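Local atomic coordinates of rhamnosidase B (Bacillus sp., PDB entry 2OKX), a protein that hydrolyses terminal non-reducing alpha-L-rhamnose residues in alpha-L-rhamnosides, as a member of glycoside hydrolase family 78. Residues S100-R106 with V234-N238; M144-Q148 with S570-V574. One frame throughout, in Å; residues are numbered along the deposited sequence.

Interaction 1 of 2, residues S100-R106 with V234-N238; sequences SNFYYLR and VNHAN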
loop_
_atom_site.group_PDB
_atom_site.type_symbol
_atom_site.label_atom_id
_atom_site.label_comp_id
_atom_site.label_asym_id
_atom_site.label_seq_id
_atom_site.Cartn_x
_atom_site.Cartn_y
_atom_site.Cartn_z
ATOM N N SER A 100 -2.818 11.743 -10.448
ATOM C CA SER A 100 -2.174 11.745 -9.136
ATOM C C SER A 100 -2.670 10.583 -8.274
ATOM O O SER A 100 -3.784 10.099 -8.462
ATOM C CB SER A 100 -2.454 13.065 -8.404
ATOM O OG SER A 100 -1.878 14.179 -9.071
ATOM N N ASN A 101 -1.829 10.124 -7.345
ATOM C CA ASN A 101 -2.219 9.057 -6.421
ATOM C C ASN A 101 -1.530 9.266 -5.067
ATOM O O ASN A 101 -1.007 10.350 -4.805
ATOM C CB ASN A 101 -1.925 7.655 -6.995
ATOM C CG ASN A 101 -0.463 7.447 -7.373
ATOM O OD1 ASN A 101 0.449 7.805 -6.627
ATOM N ND2 ASN A 101 -0.239 6.837 -8.534
ATOM N N PHE A 102 -1.538 8.248 -4.212
ATOM C CA PHE A 102 -0.944 8.355 -2.876
ATOM C C PHE A 102 0.582 8.260 -2.818
ATOM O O PHE A 102 1.161 8.341 -1.733
ATOM C CB PHE A 102 -1.534 7.292 -1.939
ATOM C CG PHE A 102 -2.991 7.493 -1.598
ATOM C CD1 PHE A 102 -3.860 8.136 -2.477
ATOM C CD2 PHE A 102 -3.519 6.927 -0.438
ATOM C CE1 PHE A 102 -5.235 8.204 -2.212
ATOM C CE2 PHE A 102 -4.887 6.985 -0.162
ATOM C CZ PHE A 102 -5.750 7.625 -1.055
ATOM N N TYR A 103 1.236 8.050 -3.958
ATOM C CA TYR A 103 2.698 7.988 -3.981
ATOM C C TYR A 103 3.286 8.621 -5.238
ATOM O O TYR A 103 4.423 8.342 -5.629
ATOM C CB TYR A 103 3.215 6.542 -3.803
ATOM C CG TYR A 103 2.595 5.453 -4.669
ATOM C CD1 TYR A 103 2.720 5.470 -6.062
ATOM C CD2 TYR A 103 1.950 4.359 -4.081
ATOM C CE1 TYR A 103 2.225 4.421 -6.845
ATOM C CE2 TYR A 103 1.456 3.307 -4.853
ATOM C CZ TYR A 103 1.599 3.342 -6.234
ATOM O OH TYR A 103 1.127 2.293 -6.995
ATOM N N TYR A 104 2.500 9.502 -5.849
ATOM C CA TYR A 104 2.905 10.201 -7.059
ATOM C C TYR A 104 2.031 11.429 -7.287
ATOM O O TYR A 104 0.808 11.350 -7.205
ATOM C CB TYR A 104 2.798 9.266 -8.272
ATOM C CG TYR A 104 2.900 9.987 -9.602
ATOM C CD1 TYR A 104 1.755 10.320 -10.327
ATOM C CD2 TYR A 104 4.138 10.380 -10.108
ATOM C CE1 TYR A 104 1.838 11.038 -11.529
ATOM C CE2 TYR A 104 4.237 11.095 -11.305
ATOM C CZ TYR A 104 3.083 11.422 -12.007
ATOM O OH TYR A 104 3.183 12.135 -13.179
ATOM N N LEU A 105 2.667 12.566 -7.553
ATOM C CA LEU A 105 1.932 13.799 -7.825
ATOM C C LEU A 105 2.075 14.079 -9.316
ATOM O O LEU A 105 3.190 14.166 -9.835
ATOM C CB LEU A 105 2.489 14.966 -7.001
ATOM C CG LEU A 105 2.141 14.957 -5.504
ATOM C CD1 LEU A 105 2.970 13.900 -4.772
ATOM C CD2 LEU A 105 2.418 16.330 -4.916
ATOM N N ARG A 106 0.945 14.203 -10.001
ATOM C CA ARG A 106 0.950 14.439 -11.440
ATOM C C ARG A 106 1.903 15.542 -11.888
ATOM O O ARG A 106 1.877 16.661 -11.370
ATOM C CB ARG A 106 -0.458 14.772 -11.940
ATOM C CG ARG A 106 -0.577 14.690 -13.456
ATOM C CD ARG A 106 -1.870 15.275 -13.989
ATOM N NE ARG A 106 -1.988 15.040 -15.426
ATOM C CZ ARG A 106 -2.988 15.478 -16.183
ATOM N NH1 ARG A 106 -3.972 16.188 -15.644
ATOM N NH2 ARG A 106 -3.010 15.192 -17.479
ATOM N N VAL A 234 -8.344 14.394 -11.706
ATOM C CA VAL A 234 -7.123 13.712 -12.142
ATOM C C VAL A 234 -5.880 14.396 -11.577
ATOM O O VAL A 234 -4.807 13.791 -11.488
ATOM C CB VAL A 234 -6.988 13.706 -13.686
ATOM C CG1 VAL A 234 -8.142 12.939 -14.316
ATOM C CG2 VAL A 234 -6.935 15.145 -14.209
ATOM N N ASN A 235 -6.025 15.658 -11.188
ATOM C CA ASN A 235 -4.899 16.423 -10.669
ATOM C C ASN A 235 -4.614 16.295 -9.176
ATOM O O ASN A 235 -3.664 16.893 -8.674
ATOM C CB ASN A 235 -5.073 17.895 -11.045
ATOM C CG ASN A 235 -5.122 18.100 -12.545
ATOM O OD1 ASN A 235 -4.197 17.719 -13.264
ATOM N ND2 ASN A 235 -6.205 18.695 -13.027
ATOM N N HIS A 236 -5.427 15.525 -8.461
ATOM C CA HIS A 236 -5.200 15.339 -7.030
ATOM C C HIS A 236 -5.723 13.978 -6.598
ATOM O O HIS A 236 -6.364 13.281 -7.380
ATOM C CB HIS A 236 -5.897 16.434 -6.216
ATOM C CG HIS A 236 -7.389 16.361 -6.266
ATOM N ND1 HIS A 236 -8.146 17.129 -7.124
ATOM C CD2 HIS A 236 -8.263 15.581 -5.587
ATOM C CE1 HIS A 236 -9.423 16.825 -6.972
ATOM N NE2 HIS A 236 -9.522 15.888 -6.046
ATOM N N ALA A 237 -5.452 13.605 -5.351
ATOM C CA ALA A 237 -5.898 12.318 -4.837
ATOM C C ALA A 237 -6.791 12.479 -3.617
ATOM O O ALA A 237 -6.818 11.613 -2.742
ATOM C CB ALA A 237 -4.695 11.442 -4.497
ATOM N N ASN A 238 -7.503 13.600 -3.547
ATOM C CA ASN A 238 -8.419 13.837 -2.444
ATOM C C ASN A 238 -9.750 13.220 -2.829
ATOM O O ASN A 238 -10.056 13.072 -4.010
ATOM C CB ASN A 238 -8.636 15.335 -2.208
ATOM C CG ASN A 238 -7.376 16.051 -1.793
ATOM O OD1 ASN A 238 -6.678 15.622 -0.871
ATOM N ND2 ASN A 238 -7.081 17.161 -2.460
HETATM O O HOH W 1 -6.691 18.255 -16.094
#

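Interaction 2 of 2, residues M144-Q148 with S570-V574; sequences MACQQ and SYEQV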
loop_
_atom_site.group_PDB
_atom_site.type_symbol
_atom_site.label_atom_id
_atom_site.label_comp_id
_atom_site.label_asym_id
_atom_site.label_seq_id
_atom_site.Cartn_x
_atom_site.Cartn_y
_atom_site.Cartn_z
ATOM N N MET A 144 -5.965 0.950 -11.015
ATOM C CA MET A 144 -5.737 -0.097 -10.025
ATOM C C MET A 144 -6.456 0.140 -8.701
ATOM O O MET A 144 -7.161 -0.738 -8.203
ATOM C CB MET A 144 -4.239 -0.245 -9.780
ATOM C CG MET A 144 -3.838 -1.490 -9.009
ATOM S SD MET A 144 -2.059 -1.704 -9.149
ATOM C CE MET A 144 -1.713 -2.796 -7.729
ATOM N N ALA A 145 -6.271 1.327 -8.138
ATOM C CA ALA A 145 -6.890 1.680 -6.867
ATOM C C ALA A 145 -6.752 3.178 -6.666
ATOM O O ALA A 145 -5.947 3.829 -7.340
ATOM C CB ALA A 145 -6.195 0.934 -5.722
ATOM N N CYS A 146 -7.520 3.731 -5.735
ATOM C CA CYS A 146 -7.431 5.164 -5.487
ATOM C C CYS A 146 -6.014 5.538 -5.065
ATOM O O CYS A 146 -5.572 6.665 -5.285
ATOM C CB CYS A 146 -8.435 5.597 -4.408
ATOM S SG CYS A 146 -8.160 4.915 -2.744
ATOM N N GLN A 147 -5.293 4.578 -4.488
ATOM C CA GLN A 147 -3.934 4.824 -4.014
ATOM C C GLN A 147 -2.836 4.579 -5.040
ATOM O O GLN A 147 -1.745 5.142 -4.929
ATOM C CB GLN A 147 -3.613 3.942 -2.790
ATOM C CG GLN A 147 -4.633 3.978 -1.650
ATOM C CD GLN A 147 -5.699 2.911 -1.787
ATOM O OE1 GLN A 147 -5.818 2.269 -2.832
ATOM N NE2 GLN A 147 -6.489 2.718 -0.732
ATOM N N GLN A 148 -3.120 3.759 -6.046
ATOM C CA GLN A 148 -2.084 3.391 -7.000
ATOM C C GLN A 148 -2.234 3.785 -8.469
ATOM O O GLN A 148 -2.974 4.703 -8.810
ATOM C CB GLN A 148 -1.865 1.882 -6.884
ATOM C CG GLN A 148 -1.952 1.382 -5.436
ATOM C CD GLN A 148 -1.185 0.094 -5.218
ATOM O OE1 GLN A 148 -1.685 -0.855 -4.602
ATOM N NE2 GLN A 148 0.039 0.056 -5.718
ATOM N N SER A 570 -0.482 -5.146 -0.932
ATOM C CA SER A 570 -1.613 -5.390 -1.819
ATOM C C SER A 570 -2.447 -4.157 -2.165
ATOM O O SER A 570 -2.260 -3.560 -3.227
ATOM C CB SER A 570 -2.520 -6.476 -1.225
ATOM O OG SER A 570 -2.986 -6.112 0.063
ATOM N N TYR A 571 -3.354 -3.772 -1.270
ATOM C CA TYR A 571 -4.236 -2.636 -1.519
ATOM C C TYR A 571 -3.614 -1.269 -1.779
ATOM O O TYR A 571 -4.041 -0.573 -2.705
ATOM C CB TYR A 571 -5.257 -2.478 -0.381
ATOM C CG TYR A 571 -6.192 -3.657 -0.223
ATOM C CD1 TYR A 571 -5.831 -4.759 0.551
ATOM C CD2 TYR A 571 -7.412 -3.697 -0.898
ATOM C CE1 TYR A 571 -6.658 -5.875 0.646
ATOM C CE2 TYR A 571 -8.247 -4.808 -0.814
ATOM C CZ TYR A 571 -7.864 -5.894 -0.045
ATOM O OH TYR A 571 -8.661 -7.014 0.002
ATOM N N GLU A 572 -2.602 -0.881 -1.005
ATOM C CA GLU A 572 -2.053 0.462 -1.165
ATOM C C GLU A 572 -0.585 0.678 -1.547
ATOM O O GLU A 572 -0.303 1.473 -2.449
ATOM C CB GLU A 572 -2.375 1.266 0.101
ATOM C CG GLU A 572 -3.763 0.946 0.669
ATOM C CD GLU A 572 -4.264 1.978 1.665
ATOM O OE1 GLU A 572 -5.227 1.673 2.403
ATOM O OE2 GLU A 572 -3.712 3.095 1.703
ATOM N N GLN A 573 0.343 -0.001 -0.871
ATOM C CA GLN A 573 1.770 0.179 -1.155
ATOM C C GLN A 573 2.120 1.649 -0.896
ATOM O O GLN A 573 2.972 2.236 -1.572
ATOM C CB GLN A 573 2.080 -0.190 -2.612
ATOM C CG GLN A 573 1.950 -1.683 -2.926
ATOM C CD GLN A 573 1.926 -1.981 -4.422
ATOM O OE1 GLN A 573 2.603 -1.324 -5.212
ATOM N NE2 GLN A 573 1.154 -2.993 -4.809
ATOM N N VAL A 574 1.452 2.224 0.101
ATOM C CA VAL A 574 1.633 3.626 0.476
ATOM C C VAL A 574 2.440 3.828 1.756
ATOM O O VAL A 574 2.282 3.085 2.726
ATOM C CB VAL A 574 0.254 4.313 0.670
ATOM C CG1 VAL A 574 0.431 5.721 1.238
ATOM C CG2 VAL A 574 -0.484 4.377 -0.661
#

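Interaction 1 of 2, residues S100-R106 with V234-N238
The guanidinium of R106 meets the side-chain amide of N235 along the guanidinium edge, the two planes only 18° apart. The arginine starts with CG anti to its own backbone N (chi1 -166°) and stays extended as far as NE, which carries NH1 to N235 OD1, a 2.8 Å hydrogen bond. The donor is clearly tilted out of the amide plane. A water accepts from N235 ND2 and, weakly, from the same NH1, while CG2 of V234, whose side chain lies alongside the arginine, comes to 3.5 Å from NH1. NE is held separately by S18.

S100 carries the middle. Its backbone N gives a nearly straight hydrogen bond (167°) to V234 O at 3.0 Å, its CB packs on H236 CA at 3.8 Å, and its OG accepts from the backbone N of R106, so that the serine also fastens the start of the arginine. Between S100 and R106 the chain folds back through an Asx turn, N101 OD1 accepting from Y103 N. This loop belongs to the N-terminal domain and the other segment to domain D2, so the contact spans two modules.

Within the turn, F102 brings CD1 to 4.0 Å from A237 CB, and its ring also meets those of H310 and W622.

Interaction 2 of 2, residues M144-Q148 with S570-V574
Q148 pushes its side-chain amide into the bend of 570-574, where the backbone oxygens of S570, Y571 and E572 gather round it. This is the tight part of the contact. Q148 CG lies 3.4 Å from E572 O, and CD, at 3.2 Å from the same oxygen, is closer still. The amide stands almost square to that of Q573, the planes 81° apart, and the two side chains cross at about a right angle. Q573 is held by its NE2, which donates to P569 O and R502 O, and this fixes the amide that Q148 meets. M144, also crossing Q573 at about a right angle, brings CE to 4.1 Å from Q573 NE2. An alanine in place of Q148 removes the amide and would probably leave a gap between Q573 and the backbone oxygens of S570, Y571 and E572.

The side towards solvent is that of Q147, the one touching residue that is partly exposed, although it still packs closely on E572. Its CB packs on V574 CG2 at 3.8 Å, then the chain bends sharply at chi2 (91°) and lays the amide obliquely across E572, with CD 3.7 Å from E572 CG. The carboxylate of E572 turns to other partners, a salt bridge to R858 and a hydrogen bond from W576 NE1. Glycerol, probably from the crystallisation liquor, is hydrogen-bonded to E572 OE1, consistent with a pocket here.

The 144-148 loop comes from the N-terminal domain, between strands 130-133 and 153-155; it packs against the loop joining helices 544-559 and 577-590 of the six-hairpin glycosidase domain.

Overall arrangement
Going along the chain, the four segments come in the order 100-106, 144-148, 234-238, 570-574, so the two contacts cross instead of nesting. Interaction 1 closes a loop of 127 residues, from the N-terminal domain to domain D2; interaction 2 closes one of 421, running on through D2 and the concanavalin-like domain to the helical glycosidase domain. Their centres are about 12 Å apart, and they touch: F102 N lies 3.2 Å from Q147 O, a probable hydrogen bond, and F102 CB packs at 3.4 Å on V574 CG2. Two neighbouring loops of the N-terminal domain thus tie it to D2 on one hand and to the helical domain on the other.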